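Local coordinates for protein aminoglycoside-O-phosphotransferase VIII (Streptomyces rimosus, PDB 4H05) that probably transfers phosphate from ATP to the 3'-hydroxyl of aminoglycoside antibiotics, a kinase-like reaction that confers antibiotic resistance, at residues A[101-106]-A[235-240]; A[196-199]-A[204-207]. All coordinates share one frame; numbering follows the deposited sequence.

Interaction 2 is nested within the long loop of chain that interaction 1 closes, and their centres lie about 15 Å apart. Strand 98-99, which leads into 101-106, forms a small antiparallel sheet with strands 196-198 and 205-208, so one contact grows out of an edge of the sheet whose other two strands make the second. Helix 109-124 packs against both contacts, and they touch directly where CH2 of W104 lies 3.5 Å from O of D199. The hairpin of interaction 2 runs between N195 and D210, predicted magnesium ligands, as in the helical lobe of a kinase-like fold; interaction 1 lies toward the surface of that lobe.

Interaction 1 of 2, residues A[101-106]-A[235-240]; sequences SARWPR and DPWFGP
R103 lies across one face of the W237 indole, and this is the heart of the contact. Its CB stands 3.6 Å from the centroid of the six-membered ring, only 11° off the ring normal, a CH-pi contact, and CG and CD carry on over the pyrrole part until CD is 3.7 Å from NE1 of W237. With CG anti to the backbone N (chi1 -177°) the aliphatic run stays over the indole before the chain bends at chi3. The guanidinium plane stands 82° from the ring and does not stack on it; a long apolar stem with a charged tip suits this exposed place. On the opposite face lies the backbone N of D235, while O of S101 meets the ring edge in plane, 3.6 Å from CZ3 of W237.

No direct hydrogen bond joins the segments. One water accepts from N of W237 at 3.1 Å, but its approach to O of A102 is too short to be trusted as a bond; a second donates to O of W237 at 2.7 Å and weakly accepts from N of W104. A cis peptide before P236 and an inverse gamma turn centred on W237 shape the indole's own loop, which G239, with backbone angles that call for glycine, ends as N-cap of helix 240-251. S101 OG is hydrogen-bonded to OD1 of D194, next to the predicted magnesium ligand N195, so this loop pairing, packed through R103 and W237, borders the probable catalytic loop of a kinase-like helical lobe.

Interaction 2 of 2, residues A[196-199]-A[204-207]; sequences VLLD and EVTG
L197 is gripped through its backbone at both ends: its N donates to O of G207 at 3.1 Å, almost straight at 174°, and its O accepts from N of T206 at 2.9 Å, with that donor above the carbonyl plane. T206 and G207 thus both face L197, a classic beta bulge, beyond which L198 and V205 form a non-hydrogen-bonded pair. CD1 of L198 meets CG2 of V205 at 3.9 Å, and CG1 of V196 reaches CG1 of V205 at 4.2 Å; branched apolar residues suit this face, which helix 109-124 covers.

The backbone stays closely bonded up to the turn, where N of D199 donates to O of E204 at 2.7 Å; the D199 and E204 side chains make the polar side, E204 being exposed. T206 OG1, between backbone N and carbonyl carbon (chi1 46°), lies beside O of L197 and is hydrogen-bonded to O of P96, while its CG2 packs 4.0 Å from CB of D199. Backbone bonds set the register, and the turn's own R201 and T202 N-H groups hold OD2 of D199. That grip probably eases the burden of two nearby carboxylates on a hairpin whose V196, L198 and V205 face is apolar.

Interaction 1 of 2, residues A[101-106]-A[235-240]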
loop_
_atom_site.group_PDB
_atom_site.type_symbol
_atom_site.label_atom_id
_atom_site.label_comp_id
_atom_site.label_asym_id
_atom_site.label_seq_id
_atom_site.Cartn_x
_atom_site.Cartn_y
_atom_site.Cartn_z
ATOM N N SER A 101 9.029 -3.468 6.889
ATOM C CA SER A 101 8.637 -2.909 8.173
ATOM C C SER A 101 9.293 -3.422 9.487
ATOM O O SER A 101 9.393 -2.695 10.474
ATOM C CB SER A 101 7.183 -3.395 8.308
ATOM O OG SER A 101 6.368 -2.385 8.800
ATOM N N ALA A 102 9.586 -4.708 9.571
ATOM C CA ALA A 102 10.121 -5.258 10.816
ATOM C C ALA A 102 11.545 -4.728 10.964
ATOM O O ALA A 102 12.094 -4.142 10.025
ATOM C CB ALA A 102 10.112 -6.777 10.811
ATOM N N ARG A 103 12.117 -4.898 12.159
ATOM C CA ARG A 103 13.528 -4.582 12.382
ATOM C C ARG A 103 14.321 -5.784 11.842
ATOM O O ARG A 103 14.284 -6.865 12.390
ATOM C CB ARG A 103 13.815 -4.335 13.879
ATOM C CG ARG A 103 15.269 -3.911 14.185
ATOM C CD ARG A 103 15.604 -3.560 15.664
ATOM N NE ARG A 103 15.031 -4.440 16.695
ATOM C CZ ARG A 103 15.282 -5.749 16.826
ATOM N NH1 ARG A 103 16.074 -6.395 15.976
ATOM N NH2 ARG A 103 14.706 -6.439 17.808
ATOM N N TRP A 104 15.022 -5.590 10.752
ATOM C CA TRP A 104 15.739 -6.646 10.132
ATOM C C TRP A 104 17.164 -6.691 10.684
ATOM O O TRP A 104 17.721 -5.634 11.050
ATOM C CB TRP A 104 15.749 -6.417 8.614
ATOM C CG TRP A 104 14.538 -6.928 7.892
ATOM C CD1 TRP A 104 13.286 -6.314 7.819
ATOM C CD2 TRP A 104 14.393 -8.179 7.138
ATOM N NE1 TRP A 104 12.401 -7.089 7.151
ATOM C CE2 TRP A 104 13.003 -8.224 6.698
ATOM C CE3 TRP A 104 15.243 -9.232 6.802
ATOM C CZ2 TRP A 104 12.504 -9.272 5.927
ATOM C CZ3 TRP A 104 14.751 -10.273 6.025
ATOM C CH2 TRP A 104 13.398 -10.304 5.600
ATOM N N PRO A 105 17.799 -7.894 10.695
ATOM C CA PRO A 105 19.226 -7.935 10.981
ATOM C C PRO A 105 19.965 -6.923 10.134
ATOM O O PRO A 105 19.784 -6.859 8.923
ATOM C CB PRO A 105 19.628 -9.366 10.609
ATOM C CG PRO A 105 18.420 -10.138 10.944
ATOM C CD PRO A 105 17.277 -9.257 10.486
ATOM N N ARG A 106 20.790 -6.131 10.805
ATOM C CA ARG A 106 21.554 -5.070 10.192
ATOM C C ARG A 106 22.239 -5.467 8.896
ATOM O O ARG A 106 22.302 -4.713 7.953
ATOM C CB ARG A 106 22.543 -4.532 11.250
ATOM C CG ARG A 106 23.949 -4.255 10.766
ATOM C CD ARG A 106 24.941 -4.047 11.934
ATOM N NE ARG A 106 25.890 -3.003 11.545
ATOM C CZ ARG A 106 25.604 -1.703 11.582
ATOM N NH1 ARG A 106 24.417 -1.293 12.045
ATOM N NH2 ARG A 106 26.518 -0.813 11.183
ATOM N N ASP A 235 12.253 2.300 12.801
ATOM C CA ASP A 235 10.813 2.113 12.626
ATOM C C ASP A 235 10.297 2.904 11.414
ATOM O O ASP A 235 9.526 3.811 11.573
ATOM C CB ASP A 235 10.098 2.482 13.946
ATOM C CG ASP A 235 8.702 1.823 14.103
ATOM O OD1 ASP A 235 8.292 0.855 13.395
ATOM O OD2 ASP A 235 7.998 2.300 15.000
ATOM N N PRO A 236 10.730 2.547 10.183
ATOM C CA PRO A 236 11.555 1.416 9.779
ATOM C C PRO A 236 13.100 1.604 9.835
ATOM O O PRO A 236 13.674 2.704 9.918
ATOM C CB PRO A 236 11.071 1.170 8.335
ATOM C CG PRO A 236 10.841 2.547 7.830
ATOM C CD PRO A 236 10.211 3.267 9.004
ATOM N N TRP A 237 13.771 0.480 9.761
ATOM C CA TRP A 237 15.178 0.424 10.052
ATOM C C TRP A 237 15.970 0.413 8.793
ATOM O O TRP A 237 16.537 -0.608 8.364
ATOM C CB TRP A 237 15.419 -0.801 10.913
ATOM C CG TRP A 237 14.964 -0.616 12.301
ATOM C CD1 TRP A 237 15.723 -0.132 13.373
ATOM C CD2 TRP A 237 13.629 -0.908 12.861
ATOM N NE1 TRP A 237 14.986 -0.126 14.517
ATOM C CE2 TRP A 237 13.709 -0.563 14.286
ATOM C CE3 TRP A 237 12.435 -1.352 12.347
ATOM C CZ2 TRP A 237 12.611 -0.682 15.141
ATOM C CZ3 TRP A 237 11.322 -1.451 13.205
ATOM C CH2 TRP A 237 11.414 -1.160 14.582
ATOM N N PHE A 238 16.006 1.572 8.172
ATOM C CA PHE A 238 16.658 1.739 6.897
ATOM C C PHE A 238 17.676 2.878 7.036
ATOM O O PHE A 238 18.431 2.892 7.986
ATOM C CB PHE A 238 15.580 1.917 5.797
ATOM C CG PHE A 238 14.824 0.621 5.471
ATOM C CD1 PHE A 238 13.464 0.508 5.663
ATOM C CD2 PHE A 238 15.516 -0.496 4.960
ATOM C CE1 PHE A 238 12.798 -0.679 5.395
ATOM C CE2 PHE A 238 14.856 -1.687 4.676
ATOM C CZ PHE A 238 13.498 -1.771 4.863
ATOM N N GLY A 239 17.732 3.786 6.082
ATOM C CA GLY A 239 18.412 5.062 6.275
ATOM C C GLY A 239 19.024 5.488 4.971
ATOM O O GLY A 239 18.643 4.961 3.883
ATOM N N PRO A 240 19.974 6.442 5.040
ATOM C CA PRO A 240 20.442 7.090 3.822
ATOM C C PRO A 240 21.104 6.111 2.835
ATOM O O PRO A 240 21.028 6.266 1.612
ATOM C CB PRO A 240 21.451 8.160 4.349
ATOM C CG PRO A 240 21.704 7.836 5.793
ATOM C CD PRO A 240 20.497 7.082 6.274
HETATM O O HOH W 1 12.613 -2.209 8.653
HETATM O O HOH W 2 15.140 -2.957 8.583
#

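Interaction 2 of 2, residues A[196-199]-A[204-207]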
loop_
_atom_site.group_PDB
_atom_site.type_symbol
_atom_site.label_atom_id
_atom_site.label_comp_id
_atom_site.label_asym_id
_atom_site.label_seq_id
_atom_site.Cartn_x
_atom_site.Cartn_y
_atom_site.Cartn_z
ATOM N N VAL A 196 5.085 -4.938 2.038
ATOM C CA VAL A 196 5.976 -5.884 1.333
ATOM C C VAL A 196 6.583 -6.859 2.342
ATOM O O VAL A 196 7.166 -6.477 3.383
ATOM C CB VAL A 196 7.110 -5.171 0.609
ATOM C CG1 VAL A 196 7.928 -6.146 -0.227
ATOM C CG2 VAL A 196 6.569 -4.064 -0.275
ATOM N N LEU A 197 6.366 -8.124 2.066
ATOM C CA LEU A 197 6.852 -9.143 2.939
ATOM C C LEU A 197 7.934 -9.893 2.175
ATOM O O LEU A 197 7.941 -9.935 0.939
ATOM C CB LEU A 197 5.716 -10.078 3.330
ATOM C CG LEU A 197 4.811 -9.624 4.496
ATOM C CD1 LEU A 197 3.510 -9.245 3.895
ATOM C CD2 LEU A 197 4.508 -10.648 5.557
ATOM N N LEU A 198 8.861 -10.446 2.914
ATOM C CA LEU A 198 9.955 -11.096 2.315
ATOM C C LEU A 198 10.499 -12.305 3.104
ATOM O O LEU A 198 10.279 -12.493 4.314
ATOM C CB LEU A 198 11.073 -10.092 2.007
ATOM C CG LEU A 198 11.273 -8.599 2.109
ATOM C CD1 LEU A 198 11.883 -8.063 0.815
ATOM C CD2 LEU A 198 10.115 -7.779 2.685
ATOM N N ASP A 199 11.210 -13.157 2.403
ATOM C CA ASP A 199 11.666 -14.401 3.049
ATOM C C ASP A 199 12.762 -13.988 4.068
ATOM O O ASP A 199 13.647 -13.226 3.700
ATOM C CB ASP A 199 12.196 -15.327 1.944
ATOM C CG ASP A 199 12.846 -16.580 2.486
ATOM O OD1 ASP A 199 12.234 -17.623 2.380
ATOM O OD2 ASP A 199 13.923 -16.483 3.050
ATOM N N GLU A 204 14.046 -12.639 -0.604
ATOM C CA GLU A 204 13.206 -12.622 -1.770
ATOM C C GLU A 204 11.905 -12.004 -1.290
ATOM O O GLU A 204 11.472 -12.278 -0.188
ATOM C CB GLU A 204 12.912 -13.993 -2.303
ATOM C CG GLU A 204 12.109 -14.057 -3.602
ATOM C CD GLU A 204 12.150 -15.465 -4.202
ATOM O OE1 GLU A 204 12.796 -16.378 -3.669
ATOM O OE2 GLU A 204 11.539 -15.700 -5.228
ATOM N N VAL A 205 11.284 -11.190 -2.130
ATOM C CA VAL A 205 9.961 -10.750 -1.848
ATOM C C VAL A 205 8.980 -11.932 -1.944
ATOM O O VAL A 205 8.958 -12.589 -2.935
ATOM C CB VAL A 205 9.535 -9.735 -2.884
ATOM C CG1 VAL A 205 8.013 -9.475 -2.745
ATOM C CG2 VAL A 205 10.379 -8.469 -2.729
ATOM N N THR A 206 8.168 -12.169 -0.919
ATOM C CA THR A 206 7.218 -13.265 -0.937
ATOM C C THR A 206 5.822 -12.785 -1.242
ATOM O O THR A 206 5.044 -13.575 -1.680
ATOM C CB THR A 206 7.185 -14.000 0.390
ATOM O OG1 THR A 206 7.129 -13.039 1.437
ATOM C CG2 THR A 206 8.477 -14.920 0.567
ATOM N N GLY A 207 5.478 -11.516 -1.030
ATOM C CA GLY A 207 4.091 -11.098 -1.302
ATOM C C GLY A 207 3.944 -9.591 -1.171
ATOM O O GLY A 207 4.608 -8.948 -0.363
#